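Local coordinates for protein cucumber peeling cupredoxin (Cucumis sativus, PDB 1JER) that binds a single type 1 (blue) copper ion and, as a plant cupredoxin, probably shuttles electrons, at residues H6-N11 with N21-W26; W14-S19 with N98-S103; S37-F42 with T73-E78; N45-H50 with F88-G93. All blocks are in the same frame, centred on the assembly; numbering follows the deposited sequence.

Interaction 1 (H6-N11 with N21-W26)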
loop_
_atom_site.group_PDB
_atom_site.type_symbol
_atom_site.label_atom_id
_atom_site.label_comp_id
_atom_site.label_asym_id
_atom_site.label_seq_id
_atom_site.Cartn_x
_atom_site.Cartn_y
_atom_site.Cartn_z
ATOM N N HIS A 6 3.608 -6.404 7.592
ATOM C CA HIS A 6 4.749 -7.338 7.811
ATOM C C HIS A 6 5.939 -6.801 6.971
ATOM O O HIS A 6 5.709 -6.392 5.837
ATOM C CB HIS A 6 4.365 -8.696 7.240
ATOM C CG HIS A 6 3.121 -9.262 7.848
ATOM N ND1 HIS A 6 3.183 -10.050 8.998
ATOM C CD2 HIS A 6 1.830 -9.200 7.431
ATOM C CE1 HIS A 6 1.929 -10.446 9.275
ATOM N NE2 HIS A 6 1.103 -9.944 8.364
ATOM N N ILE A 7 7.112 -6.883 7.521
ATOM C CA ILE A 7 8.306 -6.414 6.766
ATOM C C ILE A 7 8.956 -7.654 6.133
ATOM O O ILE A 7 9.423 -8.525 6.814
ATOM C CB ILE A 7 9.317 -5.776 7.745
ATOM C CG1 ILE A 7 8.700 -4.554 8.487
ATOM C CG2 ILE A 7 10.512 -5.253 6.903
ATOM C CD1 ILE A 7 8.186 -3.508 7.501
ATOM N N VAL A 8 8.838 -7.732 4.802
ATOM C CA VAL A 8 9.298 -8.931 4.104
ATOM C C VAL A 8 10.778 -9.148 4.391
ATOM O O VAL A 8 11.592 -8.248 4.189
ATOM C CB VAL A 8 9.059 -8.781 2.597
ATOM C CG1 VAL A 8 9.691 -9.953 1.846
ATOM C CG2 VAL A 8 7.573 -8.717 2.279
ATOM N N GLY A 9 11.113 -10.319 4.915
ATOM C CA GLY A 9 12.501 -10.625 5.267
ATOM C C GLY A 9 12.991 -9.953 6.522
ATOM O O GLY A 9 14.212 -10.021 6.797
ATOM N N ASP A 10 12.100 -9.338 7.295
ATOM C CA ASP A 10 12.451 -8.622 8.512
ATOM C C ASP A 10 13.619 -7.673 8.233
ATOM O O ASP A 10 13.543 -6.896 7.242
ATOM C CB ASP A 10 12.737 -9.575 9.659
ATOM C CG ASP A 10 11.493 -10.439 9.990
ATOM O OD1 ASP A 10 10.383 -9.936 9.811
ATOM O OD2 ASP A 10 11.698 -11.548 10.471
ATOM N N ASN A 11 14.681 -7.729 9.019
ATOM C CA ASN A 11 15.784 -6.720 8.857
ATOM C C ASN A 11 16.509 -6.898 7.531
ATOM O O ASN A 11 17.204 -5.950 7.088
ATOM C CB ASN A 11 16.799 -6.929 9.993
ATOM C CG ASN A 11 16.330 -6.467 11.349
ATOM O OD1 ASN A 11 16.851 -6.958 12.377
ATOM N ND2 ASN A 11 15.416 -5.536 11.413
ATOM N N ASN A 21 16.040 -20.773 0.104
ATOM C CA ASN A 21 14.818 -21.021 0.876
ATOM C C ASN A 21 14.530 -19.865 1.820
ATOM O O ASN A 21 13.644 -19.974 2.690
ATOM C CB ASN A 21 15.112 -22.264 1.790
ATOM C CG ASN A 21 16.295 -21.975 2.708
ATOM O OD1 ASN A 21 16.284 -22.367 3.881
ATOM N ND2 ASN A 21 17.305 -21.286 2.189
ATOM N N PHE A 22 15.321 -18.801 1.762
ATOM C CA PHE A 22 15.168 -17.722 2.720
ATOM C C PHE A 22 13.765 -17.198 2.877
ATOM O O PHE A 22 13.251 -17.014 3.997
ATOM C CB PHE A 22 16.143 -16.585 2.351
ATOM C CG PHE A 22 16.091 -15.425 3.331
ATOM C CD1 PHE A 22 16.759 -15.471 4.531
ATOM C CD2 PHE A 22 15.347 -14.287 3.020
ATOM C CE1 PHE A 22 16.701 -14.425 5.438
ATOM C CE2 PHE A 22 15.277 -13.251 3.902
ATOM C CZ PHE A 22 15.914 -13.323 5.146
ATOM N N TYR A 23 13.092 -16.806 1.795
ATOM C CA TYR A 23 11.787 -16.131 2.000
ATOM C C TYR A 23 10.707 -17.134 2.320
ATOM O O TYR A 23 9.709 -16.777 2.951
ATOM C CB TYR A 23 11.415 -15.358 0.692
ATOM C CG TYR A 23 12.286 -14.100 0.680
ATOM C CD1 TYR A 23 12.124 -13.119 1.602
ATOM C CD2 TYR A 23 13.308 -13.996 -0.285
ATOM C CE1 TYR A 23 12.929 -11.969 1.595
ATOM C CE2 TYR A 23 14.121 -12.876 -0.259
ATOM C CZ TYR A 23 13.938 -11.883 0.641
ATOM O OH TYR A 23 14.785 -10.780 0.680
ATOM N N SER A 24 10.894 -18.404 1.924
ATOM C CA SER A 24 9.798 -19.325 2.325
ATOM C C SER A 24 9.945 -19.691 3.775
ATOM O O SER A 24 8.972 -19.912 4.509
ATOM C CB SER A 24 9.612 -20.454 1.370
ATOM O OG SER A 24 10.741 -21.294 1.348
ATOM N N GLN A 25 11.182 -19.656 4.331
ATOM C CA GLN A 25 11.222 -19.859 5.799
ATOM C C GLN A 25 10.659 -18.650 6.513
ATOM O O GLN A 25 10.066 -18.744 7.596
ATOM C CB GLN A 25 12.678 -20.110 6.240
ATOM C CG GLN A 25 13.142 -21.523 5.858
ATOM C CD GLN A 25 14.535 -21.851 6.333
ATOM O OE1 GLN A 25 15.420 -20.999 6.384
ATOM N NE2 GLN A 25 14.756 -23.120 6.673
ATOM N N TRP A 26 10.881 -17.440 5.955
ATOM C CA TRP A 26 10.388 -16.244 6.619
ATOM C C TRP A 26 8.864 -16.280 6.641
ATOM O O TRP A 26 8.222 -16.045 7.671
ATOM C CB TRP A 26 10.853 -14.983 5.760
ATOM C CG TRP A 26 10.174 -13.741 6.313
ATOM C CD1 TRP A 26 10.567 -13.029 7.402
ATOM C CD2 TRP A 26 9.003 -13.094 5.791
ATOM N NE1 TRP A 26 9.678 -11.979 7.599
ATOM C CE2 TRP A 26 8.726 -12.008 6.625
ATOM C CE3 TRP A 26 8.165 -13.342 4.703
ATOM C CZ2 TRP A 26 7.631 -11.142 6.440
ATOM C CZ3 TRP A 26 7.091 -12.493 4.516
ATOM C CH2 TRP A 26 6.832 -11.406 5.359
#
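Gly9 brings the backbone closest to the helix, its CA 6.2 Å from that of Trp26, where the chain leaving strand 5-7 makes a type II turn from Ile7 to Asp10 against helix 22-26. Trp26 carries most of the contact. Its CG stands anti to the backbone N (chi1 171°), which sends the indole off the helix and flat under the turn. Val8 CA lies over the six-membered ring, 3.9 Å from its centroid, and Gly9 CA over the five-membered ring at the same distance, two CH-pi contacts on one face. The turn packs against the side of this helix, where it follows strand 5-7 of the cupredoxin beta-sandwich, with Trp26 and Tyr23 both reaching on to Leu102 of the other sheet. In its own plane the indole gives NE1-H to Asp10 OD1, 3.1 Å and 165° at the hydrogen; the carboxylate is met from above its plane, and Lys30 makes a long, weak ion pair with the same oxygen. Tyr23 presents its ring edge to Gly9 CA, while the Val8 and Tyr23 side chains cross at about a right angle, Val8 CG1 3.8 Å from Tyr23 CE1. The Tyr23 hydroxyl is held elsewhere, by Gly13 O and Ser15 N.

Interaction 2 (W14-S19 with N98-S103). With CU (copper (II) ion), chain B.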
loop_
_atom_site.group_PDB
_atom_site.type_symbol
_atom_site.label_atom_id
_atom_site.label_comp_id
_atom_site.label_asym_id
_atom_site.label_seq_id
_atom_site.Cartn_x
_atom_site.Cartn_y
_atom_site.Cartn_z
ATOM N N TRP A 14 14.170 -6.985 1.075
ATOM C CA TRP A 14 13.895 -7.725 -0.160
ATOM C C TRP A 14 15.167 -7.688 -1.036
ATOM O O TRP A 14 15.521 -6.614 -1.512
ATOM C CB TRP A 14 12.795 -6.943 -0.887
ATOM C CG TRP A 14 12.186 -7.542 -2.105
ATOM C CD1 TRP A 14 12.008 -6.818 -3.284
ATOM C CD2 TRP A 14 11.619 -8.823 -2.347
ATOM N NE1 TRP A 14 11.394 -7.625 -4.218
ATOM C CE2 TRP A 14 11.141 -8.850 -3.683
ATOM C CE3 TRP A 14 11.483 -9.996 -1.579
ATOM C CZ2 TRP A 14 10.533 -9.944 -4.273
ATOM C CZ3 TRP A 14 10.865 -11.101 -2.184
ATOM C CH2 TRP A 14 10.398 -11.087 -3.499
ATOM N N SER A 15 15.846 -8.812 -1.145
ATOM C CA SER A 15 17.080 -8.806 -1.993
ATOM C C SER A 15 17.305 -10.213 -2.467
ATOM O O SER A 15 16.497 -11.129 -2.155
ATOM C CB SER A 15 18.276 -8.236 -1.261
ATOM O OG SER A 15 18.620 -8.974 -0.115
ATOM N N VAL A 16 18.348 -10.465 -3.235
ATOM C CA VAL A 16 18.594 -11.868 -3.615
ATOM C C VAL A 16 19.284 -12.551 -2.443
ATOM O O VAL A 16 20.343 -12.135 -1.984
ATOM C CB VAL A 16 19.599 -11.869 -4.825
ATOM C CG1 VAL A 16 19.906 -13.305 -5.198
ATOM C CG2 VAL A 16 18.892 -11.144 -5.977
ATOM N N PRO A 17 18.690 -13.622 -1.937
ATOM C CA PRO A 17 19.184 -14.202 -0.691
ATOM C C PRO A 17 20.382 -15.140 -0.925
ATOM O O PRO A 17 20.605 -15.580 -2.047
ATOM C CB PRO A 17 17.982 -15.060 -0.238
ATOM C CG PRO A 17 17.407 -15.550 -1.540
ATOM C CD PRO A 17 17.555 -14.393 -2.513
ATOM N N SER A 18 21.107 -15.389 0.165
ATOM C CA SER A 18 22.259 -16.326 0.090
ATOM C C SER A 18 21.732 -17.748 0.008
ATOM O O SER A 18 22.239 -18.593 -0.737
ATOM C CB SER A 18 23.109 -16.114 1.351
ATOM O OG SER A 18 22.702 -14.878 1.961
ATOM N N SER A 19 20.621 -18.019 0.704
ATOM C CA SER A 19 20.024 -19.379 0.554
ATOM C C SER A 19 18.683 -19.231 -0.169
ATOM O O SER A 19 17.887 -18.353 0.163
ATOM C CB SER A 19 19.730 -19.961 1.944
ATOM O OG SER A 19 20.892 -20.534 2.522
ATOM N N ASN A 98 17.064 -17.055 -8.626
ATOM C CA ASN A 98 18.011 -17.123 -7.540
ATOM C C ASN A 98 17.347 -17.010 -6.189
ATOM O O ASN A 98 17.957 -16.913 -5.130
ATOM C CB ASN A 98 19.127 -16.084 -7.736
ATOM C CG ASN A 98 20.131 -16.642 -8.776
ATOM O OD1 ASN A 98 20.439 -15.986 -9.752
ATOM N ND2 ASN A 98 20.554 -17.875 -8.544
ATOM N N GLY A 99 15.990 -17.114 -6.178
ATOM C CA GLY A 99 15.316 -17.161 -4.868
ATOM C C GLY A 99 14.636 -15.914 -4.412
ATOM O O GLY A 99 14.110 -15.840 -3.260
ATOM N N GLN A 100 14.633 -14.846 -5.206
ATOM C CA GLN A 100 13.958 -13.624 -4.752
ATOM C C GLN A 100 12.487 -13.720 -5.205
ATOM O O GLN A 100 12.067 -13.111 -6.176
ATOM C CB GLN A 100 14.566 -12.341 -5.277
ATOM C CG GLN A 100 14.033 -11.091 -4.627
ATOM C CD GLN A 100 14.730 -9.819 -5.071
ATOM O OE1 GLN A 100 15.412 -9.798 -6.104
ATOM N NE2 GLN A 100 14.606 -8.765 -4.289
ATOM N N LYS A 101 11.759 -14.529 -4.445
ATOM C CA LYS A 101 10.311 -14.727 -4.780
ATOM C C LYS A 101 9.663 -15.188 -3.444
ATOM O O LYS A 101 10.362 -15.696 -2.559
ATOM C CB LYS A 101 10.232 -15.892 -5.793
ATOM C CG LYS A 101 10.852 -17.178 -5.264
ATOM C CD LYS A 101 11.162 -18.150 -6.391
ATOM C CE LYS A 101 9.994 -18.349 -7.328
ATOM N NZ LYS A 101 10.229 -19.543 -8.246
ATOM N N LEU A 102 8.391 -14.886 -3.304
ATOM C CA LEU A 102 7.739 -15.118 -1.979
ATOM C C LEU A 102 6.296 -15.571 -2.261
ATOM O O LEU A 102 5.610 -15.032 -3.093
ATOM C CB LEU A 102 7.696 -13.713 -1.304
ATOM C CG LEU A 102 6.760 -13.681 -0.062
ATOM C CD1 LEU A 102 7.503 -14.274 1.127
ATOM C CD2 LEU A 102 6.412 -12.209 0.244
ATOM N N SER A 103 5.899 -16.668 -1.613
ATOM C CA SER A 103 4.503 -17.111 -1.758
ATOM C C SER A 103 3.915 -17.179 -0.348
ATOM O O SER A 103 4.539 -17.670 0.584
ATOM C CB SER A 103 4.425 -18.499 -2.407
ATOM O OG SER A 103 5.012 -19.441 -1.603
HETATM CU CU CU B . 15.721 -8.186 -7.584
#
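This contact builds one wall of the type 1 copper site, where Gln100 supplies the ligand that sets stellacyanin apart from the methionine-containing cupredoxins. Gln100 OE1 binds the copper at 2.2 Å; His47, Cys90 and His95 complete the site. The side chain reaches the metal as a nearly straight rod: CG is anti to the backbone N (chi1 -170°) and the chain stays extended beyond it, running obliquely across the indole of Trp14. Gln100 CG sits 3.6 Å from the centroid of the six-membered ring and only 9° off its normal, a well-centred CH-pi contact. Farther along, Gln100 NE2 rides over the same indole, 3.4 Å from Trp14 CD1, with the amide plane turned 50° from the ring. Trp14 NE1 is spent on Asn48 O, and no hydrogen bond joins the two segments; across this contact the amide meets Trp14 by packing alone, while its oxygen is held by the copper.

Val16 closes another side. Its CG2 meets Gln100 OE1 at 3.7 Å, the two side chains crossing at about a right angle, and its CG1 rests 3.8 Å from Asn98 CB. Pro17 then lies along the backbone of 98-100, CD 3.7 Å from Asn98 O. Beyond the glutamine, where strand 101-103 starts, Leu102 CB touches Trp14 CZ3 at 4.2 Å. Gln100 itself centres an inverse gamma turn just before the strand begins. A glutamine amide oxygen in place of the usual methionine sulfur is the hallmark of the stellacyanin copper site.

Interaction 3 (S37-F42 with T73-E78)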
loop_
_atom_site.group_PDB
_atom_site.type_symbol
_atom_site.label_atom_id
_atom_site.label_comp_id
_atom_site.label_asym_id
_atom_site.label_seq_id
_atom_site.Cartn_x
_atom_site.Cartn_y
_atom_site.Cartn_z
ATOM N N SER A 37 -0.681 -5.857 5.466
ATOM C CA SER A 37 0.047 -5.412 4.247
ATOM C C SER A 37 1.467 -6.026 4.328
ATOM O O SER A 37 1.908 -6.449 5.377
ATOM C CB SER A 37 0.220 -3.853 4.386
ATOM O OG SER A 37 -1.058 -3.233 4.208
ATOM N N LEU A 38 2.124 -6.009 3.165
ATOM C CA LEU A 38 3.503 -6.559 3.090
ATOM C C LEU A 38 4.369 -5.322 2.620
ATOM O O LEU A 38 3.980 -4.730 1.640
ATOM C CB LEU A 38 3.570 -7.508 1.882
ATOM C CG LEU A 38 3.000 -8.892 2.027
ATOM C CD1 LEU A 38 3.366 -9.750 0.822
ATOM C CD2 LEU A 38 3.488 -9.538 3.334
ATOM N N GLN A 39 5.398 -5.072 3.388
ATOM C CA GLN A 39 6.296 -3.960 3.010
ATOM C C GLN A 39 7.615 -4.552 2.460
ATOM O O GLN A 39 8.274 -5.284 3.209
ATOM C CB GLN A 39 6.616 -3.097 4.225
ATOM C CG GLN A 39 7.637 -2.003 3.864
ATOM C CD GLN A 39 7.641 -0.885 4.875
ATOM O OE1 GLN A 39 6.628 -0.657 5.549
ATOM N NE2 GLN A 39 8.762 -0.187 4.979
ATOM N N PHE A 40 7.953 -4.184 1.240
ATOM C CA PHE A 40 9.236 -4.691 0.636
ATOM C C PHE A 40 10.207 -3.459 0.611
ATOM O O PHE A 40 9.838 -2.465 0.016
ATOM C CB PHE A 40 8.916 -4.991 -0.848
ATOM C CG PHE A 40 8.064 -6.254 -1.021
ATOM C CD1 PHE A 40 6.671 -6.139 -0.937
ATOM C CD2 PHE A 40 8.620 -7.470 -1.298
ATOM C CE1 PHE A 40 5.885 -7.277 -1.175
ATOM C CE2 PHE A 40 7.842 -8.616 -1.502
ATOM C CZ PHE A 40 6.457 -8.493 -1.397
ATOM N N ASN A 41 11.315 -3.608 1.304
ATOM C CA ASN A 41 12.317 -2.524 1.397
ATOM C C ASN A 41 13.571 -2.990 0.608
ATOM O O ASN A 41 14.079 -4.088 0.813
ATOM C CB ASN A 41 12.785 -2.411 2.876
ATOM C CG ASN A 41 11.674 -1.832 3.761
ATOM O OD1 ASN A 41 10.908 -0.999 3.385
ATOM N ND2 ASN A 41 11.696 -2.330 5.022
ATOM N N PHE A 42 13.999 -2.110 -0.294
ATOM C CA PHE A 42 15.226 -2.510 -1.070
ATOM C C PHE A 42 15.839 -1.198 -1.590
ATOM O O PHE A 42 15.161 -0.169 -1.651
ATOM C CB PHE A 42 14.796 -3.372 -2.219
ATOM C CG PHE A 42 13.653 -2.889 -3.059
ATOM C CD1 PHE A 42 12.332 -3.166 -2.696
ATOM C CD2 PHE A 42 13.865 -2.161 -4.226
ATOM C CE1 PHE A 42 11.284 -2.735 -3.493
ATOM C CE2 PHE A 42 12.833 -1.724 -5.016
ATOM C CZ PHE A 42 11.511 -1.994 -4.649
ATOM N N THR A 73 10.799 2.095 -7.133
ATOM C CA THR A 73 10.977 2.883 -5.908
ATOM C C THR A 73 10.609 1.973 -4.707
ATOM O O THR A 73 9.813 1.065 -4.843
ATOM C CB THR A 73 9.990 4.072 -5.884
ATOM O OG1 THR A 73 8.676 3.562 -6.174
ATOM C CG2 THR A 73 10.357 5.018 -7.034
ATOM N N SER A 74 11.235 2.253 -3.606
ATOM C CA SER A 74 11.053 1.472 -2.368
ATOM C C SER A 74 10.729 2.497 -1.277
ATOM O O SER A 74 11.248 3.623 -1.393
ATOM C CB SER A 74 12.355 0.737 -2.059
ATOM O OG SER A 74 12.369 0.192 -0.712
ATOM N N PRO A 75 9.956 2.146 -0.300
ATOM C CA PRO A 75 9.374 0.823 -0.123
ATOM C C PRO A 75 8.102 0.635 -0.949
ATOM O O PRO A 75 7.427 1.628 -1.269
ATOM C CB PRO A 75 8.901 0.879 1.377
ATOM C CG PRO A 75 8.543 2.321 1.544
ATOM C CD PRO A 75 9.634 3.085 0.801
ATOM N N VAL A 76 7.837 -0.620 -1.271
ATOM C CA VAL A 76 6.594 -0.994 -1.976
ATOM C C VAL A 76 5.718 -1.690 -0.915
ATOM O O VAL A 76 6.252 -2.571 -0.219
ATOM C CB VAL A 76 6.870 -2.016 -3.073
ATOM C CG1 VAL A 76 5.528 -2.631 -3.546
ATOM C CG2 VAL A 76 7.543 -1.290 -4.256
ATOM N N ILE A 77 4.521 -1.189 -0.724
ATOM C CA ILE A 77 3.683 -1.826 0.380
ATOM C C ILE A 77 2.441 -2.377 -0.297
ATOM O O ILE A 77 1.729 -1.645 -0.997
ATOM C CB ILE A 77 3.310 -0.755 1.433
ATOM C CG1 ILE A 77 4.569 -0.316 2.251
ATOM C CG2 ILE A 77 2.359 -1.428 2.483
ATOM C CD1 ILE A 77 4.632 1.157 2.515
ATOM N N GLU A 78 2.236 -3.692 -0.202
ATOM C CA GLU A 78 1.105 -4.310 -0.920
ATOM C C GLU A 78 0.051 -4.738 0.115
ATOM O O GLU A 78 0.411 -5.333 1.104
ATOM C CB GLU A 78 1.626 -5.615 -1.609
ATOM C CG GLU A 78 2.592 -5.241 -2.772
ATOM C CD GLU A 78 1.824 -4.856 -4.021
ATOM O OE1 GLU A 78 0.644 -5.256 -4.154
ATOM O OE2 GLU A 78 2.411 -4.193 -4.913
#
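Phe42 lays its ring flat over Ser74 at the end of an antiparallel ladder, in which strands 37-40 and 76-78 run side by side in one sheet of the cupredoxin sandwich. Ser74 CB stands 3.7 Å from the ring centroid and just 3° off the normal, a CH-pi contact over the ring centre. Phe42 CG occupies the crowded position between backbone N and carbonyl carbon (chi1 48°), and this folds the ring back across the serine; Val76 CG2 meets the ring at its edge, 4.0 Å from Phe42 CZ. The Ser74 hydroxyl receives Phe42 N-H at 2.9 Å and also bonds Gln2 of the second subunit.

Along the ladder, Leu38 with Glu78 and Phe40 with Val76 are hydrogen-bonded pairs; Gln39 with Ile77 is the non-hydrogen-bonded pair between them. Phe40 turns a ring edge to Val76 O, and its CE1 approaches Glu78 CG with ring and carboxylate planes 75° apart. Leu38, Phe40 and Val76 lie on the same face of the sheet, and the first two pack on Leu102 of the other sheet.

On the opposite face Gln39 and Ile77 lie side by side and point the same way, Gln39 CG 3.9 Å from Ile77 CG1, with Pro75, which follows a cis peptide bond, alongside the glutamine. Ile77 and Pro75 also pack on Val5 of the second subunit, which covers part of this face. The Gln39 amide makes a bond in its own plane, which favours this rotation: NE2 reaches a lone pair of Asn41 OD1 at 2.8 Å, and that oxygen lies 3.4 Å from Pro75 CB.

Interaction 4 (N45-H50 with F88-G93). With CU (copper (II) ion), chain B.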
loop_
_atom_site.group_PDB
_atom_site.type_symbol
_atom_site.label_atom_id
_atom_site.label_comp_id
_atom_site.label_asym_id
_atom_site.label_seq_id
_atom_site.Cartn_x
_atom_site.Cartn_y
_atom_site.Cartn_z
ATOM N N ASN A 45 15.822 1.271 -7.539
ATOM C CA ASN A 45 16.412 0.891 -8.786
ATOM C C ASN A 45 17.083 -0.433 -8.857
ATOM O O ASN A 45 17.387 -0.877 -9.997
ATOM C CB ASN A 45 17.326 2.015 -9.318
ATOM C CG ASN A 45 16.565 3.129 -10.007
ATOM O OD1 ASN A 45 15.402 3.416 -9.726
ATOM N ND2 ASN A 45 17.224 3.799 -10.964
ATOM N N ALA A 46 17.325 -1.166 -7.766
ATOM C CA ALA A 46 17.999 -2.458 -7.841
ATOM C C ALA A 46 17.038 -3.638 -7.995
ATOM O O ALA A 46 17.390 -4.699 -8.490
ATOM C CB ALA A 46 18.801 -2.687 -6.543
ATOM N N HIS A 47 15.817 -3.483 -7.487
ATOM C CA HIS A 47 14.883 -4.670 -7.614
ATOM C C HIS A 47 13.497 -4.090 -7.906
ATOM O O HIS A 47 13.299 -2.890 -8.001
ATOM C CB HIS A 47 14.785 -5.285 -6.147
ATOM C CG HIS A 47 16.099 -5.858 -5.728
ATOM N ND1 HIS A 47 16.614 -6.996 -6.308
ATOM C CD2 HIS A 47 17.036 -5.409 -4.833
ATOM C CE1 HIS A 47 17.808 -7.262 -5.760
ATOM N NE2 HIS A 47 18.074 -6.327 -4.869
ATOM N N ASN A 48 12.497 -4.973 -7.940
ATOM C CA ASN A 48 11.122 -4.476 -8.048
ATOM C C ASN A 48 10.229 -5.543 -7.379
ATOM O O ASN A 48 10.789 -6.519 -6.831
ATOM C CB ASN A 48 10.702 -4.206 -9.471
ATOM C CG ASN A 48 10.848 -5.410 -10.381
ATOM O OD1 ASN A 48 11.139 -5.265 -11.584
ATOM N ND2 ASN A 48 10.713 -6.577 -9.855
ATOM N N VAL A 49 8.936 -5.283 -7.383
ATOM C CA VAL A 49 7.996 -6.232 -6.787
ATOM C C VAL A 49 6.814 -6.390 -7.755
ATOM O O VAL A 49 6.197 -5.406 -8.118
ATOM C CB VAL A 49 7.413 -5.681 -5.463
ATOM C CG1 VAL A 49 6.469 -6.797 -4.915
ATOM C CG2 VAL A 49 8.540 -5.452 -4.456
ATOM N N HIS A 50 6.580 -7.643 -8.148
ATOM C CA HIS A 50 5.478 -7.918 -9.069
ATOM C C HIS A 50 4.674 -9.090 -8.563
ATOM O O HIS A 50 5.193 -10.112 -8.134
ATOM C CB HIS A 50 6.100 -8.266 -10.452
ATOM C CG HIS A 50 5.132 -8.732 -11.475
ATOM N ND1 HIS A 50 4.154 -7.944 -12.026
ATOM C CD2 HIS A 50 5.014 -9.944 -12.099
ATOM C CE1 HIS A 50 3.448 -8.634 -12.907
ATOM N NE2 HIS A 50 3.951 -9.849 -12.968
ATOM N N PHE A 88 4.726 -13.321 -5.148
ATOM C CA PHE A 88 5.369 -12.023 -5.551
ATOM C C PHE A 88 6.807 -12.365 -5.978
ATOM O O PHE A 88 7.459 -13.211 -5.363
ATOM C CB PHE A 88 5.466 -11.129 -4.319
ATOM C CG PHE A 88 4.112 -10.736 -3.746
ATOM C CD1 PHE A 88 3.443 -9.643 -4.238
ATOM C CD2 PHE A 88 3.562 -11.530 -2.721
ATOM C CE1 PHE A 88 2.182 -9.301 -3.751
ATOM C CE2 PHE A 88 2.297 -11.187 -2.267
ATOM C CZ PHE A 88 1.647 -10.082 -2.742
ATOM N N VAL A 89 7.296 -11.623 -6.976
ATOM C CA VAL A 89 8.686 -11.919 -7.384
ATOM C C VAL A 89 9.355 -10.572 -7.730
ATOM O O VAL A 89 8.697 -9.565 -7.869
ATOM C CB VAL A 89 8.694 -12.751 -8.688
ATOM C CG1 VAL A 89 8.016 -14.105 -8.452
ATOM C CG2 VAL A 89 7.938 -12.008 -9.787
ATOM N N CYS A 90 10.661 -10.676 -7.898
ATOM C CA CYS A 90 11.418 -9.555 -8.474
ATOM C C CYS A 90 11.723 -9.983 -9.935
ATOM O O CYS A 90 12.142 -11.131 -10.140
ATOM C CB CYS A 90 12.795 -9.470 -7.739
ATOM S SG CYS A 90 13.779 -8.146 -8.570
ATOM N N THR A 91 11.412 -9.122 -10.886
ATOM C CA THR A 91 11.542 -9.509 -12.298
ATOM C C THR A 91 12.855 -9.035 -12.887
ATOM O O THR A 91 13.090 -9.151 -14.082
ATOM C CB THR A 91 10.382 -8.993 -13.152
ATOM O OG1 THR A 91 10.372 -7.580 -13.197
ATOM C CG2 THR A 91 9.030 -9.432 -12.582
ATOM N N VAL A 92 13.749 -8.515 -12.040
ATOM C CA VAL A 92 15.057 -8.065 -12.604
ATOM C C VAL A 92 15.930 -9.253 -12.861
ATOM O O VAL A 92 16.163 -10.101 -12.020
ATOM C CB VAL A 92 15.728 -7.101 -11.631
ATOM C CG1 VAL A 92 17.192 -6.865 -11.963
ATOM C CG2 VAL A 92 14.958 -5.819 -11.475
ATOM N N GLY A 93 16.520 -9.310 -14.095
ATOM C CA GLY A 93 17.506 -10.317 -14.359
ATOM C C GLY A 93 17.260 -11.700 -13.923
ATOM O O GLY A 93 16.222 -12.312 -14.300
HETATM CU CU CU B . 15.721 -8.186 -7.584
#
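His47 and Cys90 meet at the copper, two of the four ligands of a cupredoxin type 1 site, where the loop before strand 50-52 passes the end of strand 84-89. This is the tight, buried part. His47 ND1 binds the metal at 2.0 Å and Cys90 SG at 2.2 Å, with the sulfur in the plane of the imidazole, at its edge. Cys90 SG stands anti to the backbone N (chi1 176°), and two backbone amides reach it: Asn48 N across the contact, 3.5 Å and 156° at the hydrogen, and Val92 N from its own loop. Such N-H...S bonds, found in other type 1 copper sites, would be expected to help fix the position of the sulfur. Gln100 and His95 complete the coordination.

Away from the metal the segments continue as an antiparallel pair, His50 N to Val89 O at 2.9 Å and Val89 N to His50 O at 2.8 Å. Val49 packs on Trp14 and Phe40 and touches Phe88, Val49 CG1 to Phe88 CD1 4.2 Å. Looser are the partly exposed Ala46 and Val92, with Val92 CG2 4.0 Å from Ala46 O and no bond between them. His50, modelled in two conformers, and Thr91 are also partly exposed; there Thr91 CG2 comes 3.8 Å from His50 CB.

In the fold
Interactions 2 and 4 share the copper: their centres are 10 Å apart, Gln100 OE1 lies 3.1 Å from His47 ND1, and Leu102 N meets Phe88 O at 2.8 Å, probably a hydrogen bond. Interaction 1 touches interaction 2, their centres 9 Å apart, with Phe22 CB 3.5 Å from Pro17 CB; the side chain of Tyr23 is about 9 Å from the copper ion. Strand 5-7 of interaction 1 pairs with strand 37-40 of interaction 3, His6 O to Gln39 N 2.8 Å. Interaction 3 approaches the site through Phe42, whose CE2 lies 3.2 Å from His47 O. Between the sheets, Leu38 CD1 meets Phe88 CE2 at 3.6 Å, joining interactions 3 and 4.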